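Local coordinates for protein phosphoserine aminotransferase (Bacillus alcalophilus, PDB 1W23) that catalyses the reversible, pyridoxal-phosphate-dependent transamination between glutamate and 3-phosphohydroxypyruvate that yields phosphoserine in the second step of serine biosynthesis, at residues S295-T300 against I337-P342; F5-G10 against C333-Y338; E48-A53 against F242-L247. All blocks are in the same frame, centred on the assembly; numbering follows the deposited sequence.

Contact 1 (S295-T300 against I337-P342); sequences SLMNVT and IYNAVP
Met297, Ile337 and Tyr338 carry this contact, where two neighbouring strands of the small antiparallel sheet, 298-302 and 333-336, run out into loops at the cofactor side of the fold. The backbone pairing of those strands is carried one step further: Ile337 N gives a nearly straight hydrogen bond to Met297 O (2.8 Å). Beside this bond the Ile337 side chain runs along the opposite backbone, CG1 resting 3.3 Å from Leu296 O, while its tip CD1 meets Val299 CG2 at 3.7 Å. That reach depends on chi1 of 52°, which wedges CG1 between the backbone N and the carbonyl carbon.

Met297 starts away from the other segment, but its chain bends at chi2 and chi3 and brings the sulfur back to the rim of the Tyr338 ring. SD sits in the ring plane, 3.9 Å from Tyr338 CD2, an edge-on Met-aromatic contact, and CE folds on to 3.6 Å from Ile337 O. At the far end of the ring, Asn298 ND2 donates to Tyr338 OH, which in turn bonds Ala9 O; the tyrosine side chain also touches Thr152 and Lys196, both residues of the pyridoxal phosphate pocket. A phenylalanine in place of Tyr338 would probably leave Ala9 O and one N-H of Asn298 without their mate. Asn298 OD1 is tied to Asn150, also in the pocket, and its amide stands 81° to the tyrosine ring; Tyr338 OH lies almost in the amide plane of Asn298, 3.0 Å from Asn298 ND2.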
loop_
_atom_site.group_PDB
_atom_site.type_symbol
_atom_site.label_atom_id
_atom_site.label_comp_id
_atom_site.label_asym_id
_atom_site.label_seq_id
_atom_site.Cartn_x
_atom_site.Cartn_y
_atom_site.Cartn_z
ATOM N N SER A 295 -14.197 -21.844 12.796
ATOM C CA SER A 295 -14.179 -20.859 11.744
ATOM C C SER A 295 -14.637 -21.467 10.420
ATOM O O SER A 295 -14.310 -22.590 10.048
ATOM C CB SER A 295 -12.740 -20.350 11.587
ATOM O OG SER A 295 -12.613 -19.476 10.451
ATOM N N LEU A 296 -15.382 -20.664 9.649
ATOM C CA LEU A 296 -15.736 -20.955 8.263
ATOM C C LEU A 296 -14.660 -20.558 7.282
ATOM O O LEU A 296 -14.779 -20.869 6.095
ATOM C CB LEU A 296 -17.073 -20.278 7.926
ATOM C CG LEU A 296 -18.257 -20.800 8.735
ATOM C CD1 LEU A 296 -19.478 -19.926 8.459
ATOM C CD2 LEU A 296 -18.557 -22.258 8.422
ATOM N N MET A 297 -13.631 -19.840 7.737
ATOM C CA MET A 297 -12.589 -19.244 6.906
ATOM C C MET A 297 -11.215 -19.935 7.007
ATOM O O MET A 297 -10.501 -19.994 6.008
ATOM C CB MET A 297 -12.439 -17.756 7.292
ATOM C CG MET A 297 -13.656 -16.918 6.979
ATOM S SD MET A 297 -13.910 -16.491 5.235
ATOM C CE MET A 297 -15.137 -17.684 4.678
ATOM N N ASN A 298 -10.856 -20.422 8.210
ATOM C CA ASN A 298 -9.579 -21.071 8.424
ATOM C C ASN A 298 -9.797 -22.326 9.252
ATOM O O ASN A 298 -10.213 -22.235 10.379
ATOM C CB ASN A 298 -8.556 -20.164 9.137
ATOM C CG ASN A 298 -8.378 -18.831 8.444
ATOM O OD1 ASN A 298 -9.030 -17.846 8.847
ATOM N ND2 ASN A 298 -7.486 -18.721 7.464
ATOM N N VAL A 299 -9.531 -23.503 8.649
ATOM C CA VAL A 299 -9.755 -24.786 9.318
ATOM C C VAL A 299 -8.419 -25.318 9.802
ATOM O O VAL A 299 -7.538 -25.676 8.999
ATOM C CB VAL A 299 -10.437 -25.794 8.374
ATOM C CG1 VAL A 299 -10.643 -27.101 9.116
ATOM C CG2 VAL A 299 -11.731 -25.263 7.793
ATOM N N THR A 300 -8.258 -25.366 11.119
ATOM C CA THR A 300 -6.983 -25.747 11.735
ATOM C C THR A 300 -7.059 -27.156 12.309
ATOM O O THR A 300 -8.035 -27.524 13.006
ATOM C CB THR A 300 -6.584 -24.712 12.797
ATOM O OG1 THR A 300 -7.672 -24.574 13.706
ATOM C CG2 THR A 300 -6.225 -23.376 12.160
ATOM N N ILE A 337 -10.038 -21.169 3.525
ATOM C CA ILE A 337 -11.174 -21.372 2.643
ATOM C C ILE A 337 -12.024 -20.105 2.548
ATOM O O ILE A 337 -13.222 -20.077 2.716
ATOM C CB ILE A 337 -11.986 -22.624 3.074
ATOM C CG1 ILE A 337 -12.379 -22.606 4.549
ATOM C CG2 ILE A 337 -11.222 -23.881 2.715
ATOM C CD1 ILE A 337 -13.392 -23.696 4.912
ATOM N N TYR A 338 -11.336 -18.992 2.260
ATOM C CA TYR A 338 -11.954 -17.706 2.034
ATOM C C TYR A 338 -12.936 -17.753 0.889
ATOM O O TYR A 338 -13.014 -18.748 0.150
ATOM C CB TYR A 338 -10.840 -16.686 1.750
ATOM C CG TYR A 338 -9.804 -16.592 2.853
ATOM C CD1 TYR A 338 -8.455 -16.716 2.568
ATOM C CD2 TYR A 338 -10.122 -16.373 4.167
ATOM C CE1 TYR A 338 -7.496 -16.624 3.527
ATOM C CE2 TYR A 338 -9.176 -16.259 5.148
ATOM C CZ TYR A 338 -7.846 -16.371 4.829
ATOM O OH TYR A 338 -6.907 -16.285 5.855
ATOM N N ASN A 339 -13.669 -16.668 0.682
ATOM C CA ASN A 339 -14.789 -16.639 -0.277
ATOM C C ASN A 339 -14.442 -17.255 -1.641
ATOM O O ASN A 339 -15.260 -18.001 -2.184
ATOM C CB ASN A 339 -15.168 -15.193 -0.543
ATOM C CG ASN A 339 -15.937 -14.491 0.564
ATOM O OD1 ASN A 339 -16.350 -15.099 1.547
ATOM N ND2 ASN A 339 -16.157 -13.183 0.394
ATOM N N ALA A 340 -13.283 -16.910 -2.192
ATOM C CA ALA A 340 -12.970 -17.305 -3.568
ATOM C C ALA A 340 -12.386 -18.697 -3.716
ATOM O O ALA A 340 -12.200 -19.145 -4.853
ATOM C CB ALA A 340 -12.062 -16.288 -4.213
ATOM N N VAL A 341 -12.100 -19.400 -2.644
ATOM C CA VAL A 341 -11.606 -20.764 -2.788
ATOM C C VAL A 341 -12.721 -21.626 -3.352
ATOM O O VAL A 341 -13.815 -21.680 -2.764
ATOM C CB VAL A 341 -11.057 -21.301 -1.448
ATOM C CG1 VAL A 341 -10.700 -22.765 -1.564
ATOM C CG2 VAL A 341 -9.875 -20.465 -0.964
ATOM N N PRO A 342 -12.530 -22.311 -4.484
ATOM C CA PRO A 342 -13.643 -23.063 -5.097
ATOM C C PRO A 342 -13.979 -24.308 -4.314
ATOM O O PRO A 342 -13.125 -24.942 -3.691
ATOM C CB PRO A 342 -13.128 -23.385 -6.499
ATOM C CG PRO A 342 -11.670 -23.510 -6.274
ATOM C CD PRO A 342 -11.292 -22.390 -5.304
#

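Contact 2 (F5-G10 against C333-Y338); sequences FNFNAG and CRASIY
Phe7 lays its side chain against the end of strand 333-336, and can be followed outward atom by atom. CB starts 3.9 Å from Ser336 O; CG, on the backbone-N side at chi1 -71°, leads into a ring whose CD2 comes to 3.4 Å from the same carbonyl oxygen and also touches the Ala335 methyl. Further out, CE2 meets Ile337 CG2 at 3.7 Å, the methyl lying in the ring plane at its edge. Helix 343-359, through Ala345, and Phe321 pack on this ring too.

Further along, the Ala9 methyl meets Arg334 and Ser336. Its CB sits over one face of the Arg334 guanidinium, offset toward the rim and 3.3 Å from NH2, and 3.4 Å from Ser336 OG. The guanidinium is held by Thr152 O through NH1. Tyr338 OH donates to Ala9 O (2.7 Å), approaching 34° out of the carbonyl plane, while a water joins Phe7 O, Arg334 O and Ser336 OG, the last of which is also bonded to Asn298 ND2. Asn8, whose CB points away from the strand, bonds Glu38 O of the second subunit through ND2.

The chemistry is therefore split: a tyrosine hydroxyl serves Ala9 O and a water shared with other acceptors reaches Phe7 O, whereas Ser336 O, buried against the phenylalanine ring, has no hydrogen-bond partner, a probable cost of the apolar packing there.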
loop_
_atom_site.group_PDB
_atom_site.type_symbol
_atom_site.label_atom_id
_atom_site.label_comp_id
_atom_site.label_asym_id
_atom_site.label_seq_id
_atom_site.Cartn_x
_atom_site.Cartn_y
_atom_site.Cartn_z
ATOM N N PHE A 5 -4.262 -26.402 -6.017
ATOM C CA PHE A 5 -5.361 -26.058 -5.097
ATOM C C PHE A 5 -4.821 -24.999 -4.139
ATOM O O PHE A 5 -3.924 -25.273 -3.340
ATOM C CB PHE A 5 -5.840 -27.292 -4.343
ATOM C CG PHE A 5 -6.167 -28.449 -5.258
ATOM C CD1 PHE A 5 -5.323 -29.548 -5.356
ATOM C CD2 PHE A 5 -7.327 -28.417 -6.016
ATOM C CE1 PHE A 5 -5.577 -30.613 -6.171
ATOM C CE2 PHE A 5 -7.610 -29.499 -6.847
ATOM C CZ PHE A 5 -6.729 -30.564 -6.910
ATOM N N ASN A 6 -5.359 -23.792 -4.209
ATOM C CA ASN A 6 -4.801 -22.641 -3.494
ATOM C C ASN A 6 -5.504 -22.391 -2.156
ATOM O O ASN A 6 -6.549 -21.730 -2.092
ATOM C CB ASN A 6 -4.864 -21.399 -4.360
ATOM C CG ASN A 6 -4.161 -20.211 -3.710
ATOM O OD1 ASN A 6 -3.643 -20.342 -2.610
ATOM N ND2 ASN A 6 -4.194 -19.072 -4.411
ATOM N N PHE A 7 -4.907 -22.917 -1.097
ATOM C CA PHE A 7 -5.344 -22.735 0.284
ATOM C C PHE A 7 -4.473 -21.731 1.035
ATOM O O PHE A 7 -4.417 -21.735 2.266
ATOM C CB PHE A 7 -5.362 -24.083 1.013
ATOM C CG PHE A 7 -6.468 -25.015 0.579
ATOM C CD1 PHE A 7 -6.285 -25.974 -0.389
ATOM C CD2 PHE A 7 -7.738 -24.930 1.148
ATOM C CE1 PHE A 7 -7.301 -26.826 -0.764
ATOM C CE2 PHE A 7 -8.757 -25.792 0.783
ATOM C CZ PHE A 7 -8.539 -26.735 -0.186
ATOM N N ASN A 8 -3.858 -20.805 0.315
ATOM C CA ASN A 8 -3.036 -19.782 0.964
ATOM C C ASN A 8 -3.843 -18.929 1.938
ATOM O O ASN A 8 -5.017 -18.578 1.709
ATOM C CB ASN A 8 -2.407 -18.861 -0.111
ATOM C CG ASN A 8 -1.141 -19.419 -0.681
ATOM O OD1 ASN A 8 -0.415 -20.162 -0.015
ATOM N ND2 ASN A 8 -0.824 -19.044 -1.914
ATOM N N ALA A 9 -3.172 -18.570 3.048
ATOM C CA ALA A 9 -3.794 -17.879 4.174
ATOM C C ALA A 9 -3.815 -16.360 4.049
ATOM O O ALA A 9 -4.434 -15.726 4.883
ATOM C CB ALA A 9 -3.093 -18.278 5.478
ATOM N N GLY A 10 -3.108 -15.791 3.089
ATOM C CA GLY A 10 -3.092 -14.344 2.963
ATOM C C GLY A 10 -1.768 -13.858 2.424
ATOM O O GLY A 10 -0.702 -14.123 3.068
ATOM N N CYS A 333 -1.737 -27.979 10.601
ATOM C CA CYS A 333 -2.243 -27.740 9.271
ATOM C C CYS A 333 -3.299 -26.630 9.325
ATOM O O CYS A 333 -4.007 -26.496 10.346
ATOM C CB CYS A 333 -2.896 -28.997 8.682
ATOM S SG CYS A 333 -1.814 -30.450 8.761
ATOM N N ARG A 334 -3.447 -25.886 8.259
ATOM C CA ARG A 334 -4.464 -24.837 8.179
ATOM C C ARG A 334 -4.942 -24.773 6.744
ATOM O O ARG A 334 -4.191 -24.436 5.850
ATOM C CB ARG A 334 -3.916 -23.477 8.603
ATOM C CG ARG A 334 -4.952 -22.366 8.495
ATOM C CD ARG A 334 -4.483 -21.062 9.124
ATOM N NE ARG A 334 -3.217 -20.596 8.549
ATOM C CZ ARG A 334 -2.694 -19.407 8.825
ATOM N NH1 ARG A 334 -3.301 -18.560 9.630
ATOM N NH2 ARG A 334 -1.499 -19.090 8.262
ATOM N N ALA A 335 -6.232 -25.114 6.537
ATOM C CA ALA A 335 -6.866 -24.992 5.228
ATOM C C ALA A 335 -7.639 -23.654 5.216
ATOM O O ALA A 335 -8.682 -23.543 5.890
ATOM C CB ALA A 335 -7.815 -26.159 4.948
ATOM N N SER A 336 -7.130 -22.653 4.513
ATOM C CA SER A 336 -7.806 -21.360 4.403
ATOM C C SER A 336 -8.759 -21.436 3.222
ATOM O O SER A 336 -8.376 -21.783 2.113
ATOM C CB SER A 336 -6.800 -20.242 4.274
ATOM O OG SER A 336 -5.978 -20.145 5.431
ATOM N N ILE A 337 -10.038 -21.169 3.525
ATOM C CA ILE A 337 -11.174 -21.372 2.643
ATOM C C ILE A 337 -12.024 -20.105 2.548
ATOM O O ILE A 337 -13.222 -20.077 2.716
ATOM C CB ILE A 337 -11.986 -22.624 3.074
ATOM C CG1 ILE A 337 -12.379 -22.606 4.549
ATOM C CG2 ILE A 337 -11.222 -23.881 2.715
ATOM C CD1 ILE A 337 -13.392 -23.696 4.912
ATOM N N TYR A 338 -11.336 -18.992 2.260
ATOM C CA TYR A 338 -11.954 -17.706 2.034
ATOM C C TYR A 338 -12.936 -17.753 0.889
ATOM O O TYR A 338 -13.014 -18.748 0.150
ATOM C CB TYR A 338 -10.840 -16.686 1.750
ATOM C CG TYR A 338 -9.804 -16.592 2.853
ATOM C CD1 TYR A 338 -8.455 -16.716 2.568
ATOM C CD2 TYR A 338 -10.122 -16.373 4.167
ATOM C CE1 TYR A 338 -7.496 -16.624 3.527
ATOM C CE2 TYR A 338 -9.176 -16.259 5.148
ATOM C CZ TYR A 338 -7.846 -16.371 4.829
ATOM O OH TYR A 338 -6.907 -16.285 5.855
HETATM O O HOH W 1 -3.875 -21.840 4.952
#

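Contact 3 (E48-A53 against F242-L247); sequences EVHEQA and FSIYML
Val49 drives its CG1 methyl against the backbone of Tyr245, 3.6 Å from CA and 4.0 Å from CB, and this is the tight part of the contact between helices 44-61 and 241-256. With chi1 at 169°, CG1 stands anti to the backbone N, and it arrives at the edge of the tyrosine ring, near the ring plane. The ring itself runs on past the valine: its hydroxyl bonds Glu25, and Phe29 meets it with the two planes nearly perpendicular.

Ile244 buries more surface, but at longer range. Its CG2 branch lies 4.3 Å from Ala53 CB, and its CD1 tip comes up obliquely to the His50 ring, 4.1 Å from ND1. Neither nitrogen of that ring is spent on the isoleucine: in the conformer given here, NE2 is bonded to Asp233 O and ND1 to Tyr46 OH. Phe71 of strand 67-72 also packs against His50, Ala53, Ile244 and Leu247.

Away from the seam, helix 44-61 turns Glu48, Glu51 and Gln52 outward; Glu51 is exposed, the other two partly so. On helix 241-256, Phe242 faces the dimer interface instead and stacks on Phe242 of the second subunit.

The short segments approach to 9.0 Å between axes, with their directions 49° apart: an apolar, obliquely crossed helix pair, of the kind that packs helices beside the central mixed sheet in the large domain of class-V aminotransferases.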
loop_
_atom_site.group_PDB
_atom_site.type_symbol
_atom_site.label_atom_id
_atom_site.label_comp_id
_atom_site.label_asym_id
_atom_site.label_seq_id
_atom_site.Cartn_x
_atom_site.Cartn_y
_atom_site.Cartn_z
ATOM N N GLU A 48 -14.339 7.085 -10.709
ATOM C CA GLU A 48 -15.460 6.170 -10.839
ATOM C C GLU A 48 -15.169 4.816 -10.155
ATOM O O GLU A 48 -16.077 4.268 -9.498
ATOM C CB GLU A 48 -15.805 5.885 -12.323
ATOM C CG GLU A 48 -16.413 6.993 -13.090
ATOM C CD GLU A 48 -16.596 6.659 -14.588
ATOM O OE1 GLU A 48 -16.219 5.555 -15.060
ATOM O OE2 GLU A 48 -17.140 7.587 -15.281
ATOM N N VAL A 49 -13.969 4.278 -10.306
ATOM C CA VAL A 49 -13.608 3.030 -9.644
ATOM C C VAL A 49 -13.632 3.175 -8.111
ATOM O O VAL A 49 -14.180 2.320 -7.410
ATOM C CB VAL A 49 -12.199 2.611 -10.105
ATOM C CG1 VAL A 49 -11.674 1.455 -9.243
ATOM C CG2 VAL A 49 -12.168 2.237 -11.576
ATOM N N HIS A 50 -13.053 4.257 -7.603
ATOM C CA HIS A 50 -12.968 4.528 -6.177
ATOM C C HIS A 50 -14.364 4.563 -5.596
ATOM O O HIS A 50 -14.675 3.967 -4.557
ATOM C CB HIS A 50 -12.137 5.789 -5.967
ATOM C CG HIS A 50 -11.568 6.167 -4.631
ATOM N ND1 HIS A 50 -10.376 5.706 -4.118
ATOM C CD2 HIS A 50 -12.050 7.048 -3.706
ATOM C CE1 HIS A 50 -10.148 6.258 -2.935
ATOM N NE2 HIS A 50 -11.154 7.085 -2.654
ATOM N N GLU A 51 -15.243 5.332 -6.233
ATOM C CA GLU A 51 -16.620 5.487 -5.791
ATOM C C GLU A 51 -17.410 4.169 -5.891
ATOM O O GLU A 51 -18.182 3.836 -4.983
ATOM C CB GLU A 51 -17.303 6.558 -6.611
ATOM C CG GLU A 51 -18.809 6.588 -6.664
ATOM C CD GLU A 51 -19.318 7.805 -7.407
ATOM O OE1 GLU A 51 -19.657 8.775 -6.707
ATOM O OE2 GLU A 51 -19.385 7.825 -8.663
ATOM N N GLN A 52 -17.218 3.428 -6.993
ATOM C CA GLN A 52 -17.925 2.172 -7.133
ATOM C C GLN A 52 -17.518 1.157 -6.072
ATOM O O GLN A 52 -18.353 0.416 -5.554
ATOM C CB GLN A 52 -17.660 1.521 -8.488
ATOM C CG GLN A 52 -18.473 2.024 -9.653
ATOM C CD GLN A 52 -18.152 1.326 -10.973
ATOM O OE1 GLN A 52 -17.517 0.277 -10.976
ATOM N NE2 GLN A 52 -18.610 1.931 -12.072
ATOM N N ALA A 53 -16.212 1.135 -5.754
ATOM C CA ALA A 53 -15.769 0.194 -4.685
ATOM C C ALA A 53 -16.481 0.504 -3.389
ATOM O O ALA A 53 -16.953 -0.402 -2.664
ATOM C CB ALA A 53 -14.246 0.296 -4.484
ATOM N N PHE A 242 -4.293 0.440 -8.001
ATOM C CA PHE A 242 -4.523 -0.902 -8.577
ATOM C C PHE A 242 -5.164 -1.818 -7.533
ATOM O O PHE A 242 -6.080 -2.606 -7.869
ATOM C CB PHE A 242 -3.264 -1.512 -9.164
ATOM C CG PHE A 242 -3.574 -2.768 -9.983
ATOM C CD1 PHE A 242 -4.214 -2.654 -11.206
ATOM C CD2 PHE A 242 -3.234 -4.013 -9.539
ATOM C CE1 PHE A 242 -4.511 -3.775 -11.937
ATOM C CE2 PHE A 242 -3.538 -5.150 -10.287
ATOM C CZ PHE A 242 -4.165 -5.031 -11.523
ATOM N N SER A 243 -4.754 -1.733 -6.288
ATOM C CA SER A 243 -5.388 -2.558 -5.233
ATOM C C SER A 243 -6.858 -2.191 -5.075
ATOM O O SER A 243 -7.695 -3.116 -4.891
ATOM C CB SER A 243 -4.647 -2.434 -3.913
ATOM O OG SER A 243 -3.350 -2.949 -3.998
ATOM N N ILE A 244 -7.205 -0.921 -5.105
ATOM C CA ILE A 244 -8.612 -0.518 -4.977
ATOM C C ILE A 244 -9.405 -0.938 -6.198
ATOM O O ILE A 244 -10.575 -1.387 -6.079
ATOM C CB ILE A 244 -8.702 0.997 -4.664
ATOM C CG1 ILE A 244 -8.144 1.274 -3.263
ATOM C CG2 ILE A 244 -10.123 1.501 -4.823
ATOM C CD1 ILE A 244 -7.759 2.716 -2.985
ATOM N N TYR A 245 -8.826 -0.853 -7.388
ATOM C CA TYR A 245 -9.479 -1.357 -8.604
ATOM C C TYR A 245 -9.718 -2.846 -8.481
ATOM O O TYR A 245 -10.831 -3.338 -8.810
ATOM C CB TYR A 245 -8.539 -1.016 -9.794
ATOM C CG TYR A 245 -8.822 -1.847 -11.007
ATOM C CD1 TYR A 245 -9.834 -1.533 -11.911
ATOM C CD2 TYR A 245 -8.079 -2.992 -11.287
ATOM C CE1 TYR A 245 -10.070 -2.319 -13.025
ATOM C CE2 TYR A 245 -8.335 -3.781 -12.367
ATOM C CZ TYR A 245 -9.350 -3.428 -13.250
ATOM O OH TYR A 245 -9.578 -4.268 -14.317
ATOM N N MET A 246 -8.742 -3.631 -8.011
ATOM C CA MET A 246 -8.969 -5.076 -7.867
ATOM C C MET A 246 -10.034 -5.356 -6.828
ATOM O O MET A 246 -10.851 -6.287 -7.011
ATOM C CB MET A 246 -7.658 -5.788 -7.528
ATOM C CG MET A 246 -6.713 -5.907 -8.691
ATOM S SD MET A 246 -7.324 -6.842 -10.076
ATOM C CE MET A 246 -7.825 -8.369 -9.354
ATOM N N LEU A 247 -10.056 -4.626 -5.709
ATOM C CA LEU A 247 -11.098 -4.715 -4.719
ATOM C C LEU A 247 -12.473 -4.482 -5.376
ATOM O O LEU A 247 -13.414 -5.264 -5.154
ATOM C CB LEU A 247 -10.829 -3.696 -3.602
ATOM C CG LEU A 247 -11.960 -3.451 -2.586
ATOM C CD1 LEU A 247 -12.306 -4.589 -1.760
ATOM C CD2 LEU A 247 -11.588 -2.208 -1.762
#

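Contacts 1 and 2 adjoin in the same three-stranded antiparallel sheet. Their centres are 7 Å apart, they share Ile337 and Tyr338, and their strands pair directly, Val299 O lying 2.8 Å from Ala335 N. Contact 2 ties the N-terminal segment to edge strand 333-336, whose neighbour 298-302 belongs to contact 1. Both use the Tyr338 side chain, which is about 6 Å from the bound pyridoxal phosphate. Contact 3 stands apart, its centre about 24 Å from that of contact 1 and 25 Å from that of contact 2, and its Ile244 side chain is about 12 Å from the cofactor. Contacts 2 and 3 both touch the second subunit.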